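Local structure of beta sliding clamp (Streptococcus pneumoniae, 2AWA) at residues T277-N282 / N354-T359. The protein probably encircles DNA as a ring-shaped head-to-tail homodimer, tethering DNA polymerases and other proteins to it and so conferring processivity. Sequence-based numbering, arbitrary orientation.
Sequences TFNVVN and NSEKVT
Phe278 and Val358 form a hydrogen-bonded pair between antiparallel strands, in a worked example of how a strand hands its pairing on to the first turn of a helix. Phe278 N reaches Val358 O at 2.8 Å, and Val358 N returns a bond to Phe278 O. On the face that carries the side chains of Phe278 and Val358, CB of Phe278 rests on CG1 of Val358 at 3.7 Å, while the end of the phenylalanine side chain leads away from Val358; the side chain also touches Thr329. On the face of Thr277 and Thr359 the two hydroxyls share a hydrogen bond, OG1 to OG1 3.1 Å.

Past Asn279 the strand becomes helix 280-294, yet the pairing goes one step further: Val280 N donates to Glu356 O at 3.0 Å. CG1 of Val280 stands anti to the backbone N (chi1 169°), which leaves CG2 beside that N and 3.8 Å from Val358 CB, and Leu350 of helix 343-351 touches both valines. The contact thus joins neighbouring strands 274-279 and 357-362, which both lie in the C-terminal domain, and sets the start of helix 280-294 against helix 343-351.

Further out, Ser355 OG donates to Lys357 O within its own segment, tying the turn before strand 357-362. Asn279 is the N-cap, its OD1 accepting from Asn282 N. Glu356 O has a second donor, a water 2.8 Å away that itself accepts from Val281 N.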
# COMPACT_ATOMS: atom_id res chain seq x y z
N THR B 277 35.18 -8.97 7.25
CA THR B 277 34.21 -8.69 8.29
C THR B 277 33.62 -7.30 8.09
O THR B 277 34.33 -6.29 8.10
CB THR B 277 34.82 -8.89 9.68
OG1 THR B 277 35.33 -10.23 9.77
CG2 THR B 277 33.75 -8.72 10.74
N PHE B 278 32.32 -7.28 7.88
CA PHE B 278 31.63 -6.09 7.41
C PHE B 278 30.64 -5.61 8.43
O PHE B 278 30.12 -6.39 9.22
CB PHE B 278 30.79 -6.44 6.20
CG PHE B 278 31.55 -6.59 4.93
CD1 PHE B 278 31.90 -5.47 4.17
CD2 PHE B 278 31.79 -7.86 4.40
CE1 PHE B 278 32.56 -5.63 2.92
CE2 PHE B 278 32.42 -8.02 3.18
CZ PHE B 278 32.82 -6.90 2.44
N ASN B 279 30.36 -4.31 8.39
CA ASN B 279 29.18 -3.75 9.01
C ASN B 279 27.95 -4.17 8.15
O ASN B 279 27.90 -3.91 6.93
CB ASN B 279 29.28 -2.23 9.12
CG ASN B 279 28.03 -1.61 9.70
OD1 ASN B 279 27.09 -1.30 8.98
ND2 ASN B 279 28.00 -1.45 11.02
N VAL B 280 26.98 -4.79 8.81
CA VAL B 280 25.87 -5.45 8.12
C VAL B 280 25.07 -4.44 7.34
O VAL B 280 24.80 -4.63 6.14
CB VAL B 280 24.95 -6.20 9.12
CG1 VAL B 280 23.65 -6.67 8.47
CG2 VAL B 280 25.68 -7.38 9.72
N VAL B 281 24.70 -3.36 8.02
CA VAL B 281 23.87 -2.33 7.42
C VAL B 281 24.57 -1.70 6.23
O VAL B 281 23.98 -1.58 5.16
CB VAL B 281 23.46 -1.24 8.42
CG1 VAL B 281 22.75 -0.13 7.72
CG2 VAL B 281 22.54 -1.84 9.49
N ASN B 282 25.83 -1.32 6.40
CA ASN B 282 26.58 -0.66 5.34
C ASN B 282 26.72 -1.55 4.15
O ASN B 282 26.60 -1.09 3.04
CB ASN B 282 27.98 -0.25 5.80
CG ASN B 282 27.95 0.89 6.77
OD1 ASN B 282 26.89 1.46 7.05
ND2 ASN B 282 29.13 1.22 7.32
N ASN B 354 20.64 -10.48 12.96
CA ASN B 354 20.33 -9.53 14.02
C ASN B 354 21.59 -8.84 14.58
O ASN B 354 21.49 -8.07 15.53
CB ASN B 354 19.54 -10.22 15.14
CG ASN B 354 18.19 -10.79 14.66
OD1 ASN B 354 17.42 -10.09 13.98
ND2 ASN B 354 17.91 -12.06 15.01
N SER B 355 22.76 -9.09 13.99
CA SER B 355 24.02 -8.57 14.52
C SER B 355 24.54 -7.34 13.80
O SER B 355 24.23 -7.11 12.63
CB SER B 355 25.10 -9.65 14.48
OG SER B 355 25.42 -10.00 13.16
N GLU B 356 25.36 -6.56 14.50
CA GLU B 356 25.98 -5.37 13.93
C GLU B 356 26.93 -5.72 12.79
O GLU B 356 27.05 -4.97 11.84
CB GLU B 356 26.74 -4.61 15.02
CG GLU B 356 27.26 -3.25 14.56
CD GLU B 356 28.06 -2.50 15.61
OE1 GLU B 356 27.83 -2.69 16.83
OE2 GLU B 356 28.93 -1.69 15.21
N LYS B 357 27.60 -6.86 12.89
CA LYS B 357 28.68 -7.19 11.98
C LYS B 357 28.50 -8.58 11.41
O LYS B 357 27.79 -9.40 11.98
CB LYS B 357 30.04 -7.07 12.67
CG LYS B 357 30.75 -5.75 12.43
CD LYS B 357 32.00 -5.57 13.34
CE LYS B 357 31.72 -4.64 14.54
NZ LYS B 357 32.95 -4.28 15.29
N VAL B 358 29.13 -8.81 10.25
CA VAL B 358 29.02 -10.08 9.55
C VAL B 358 30.38 -10.52 9.04
O VAL B 358 31.11 -9.74 8.43
CB VAL B 358 28.00 -10.02 8.37
CG1 VAL B 358 28.43 -9.01 7.30
CG2 VAL B 358 27.81 -11.40 7.74
N THR B 359 30.72 -11.77 9.31
CA THR B 359 31.93 -12.34 8.74
C THR B 359 31.59 -13.23 7.56
O THR B 359 30.88 -14.21 7.71
CB THR B 359 32.68 -13.12 9.77
OG1 THR B 359 33.15 -12.21 10.76
CG2 THR B 359 33.87 -13.82 9.14
O HOH W 1 25.01 -3.26 11.02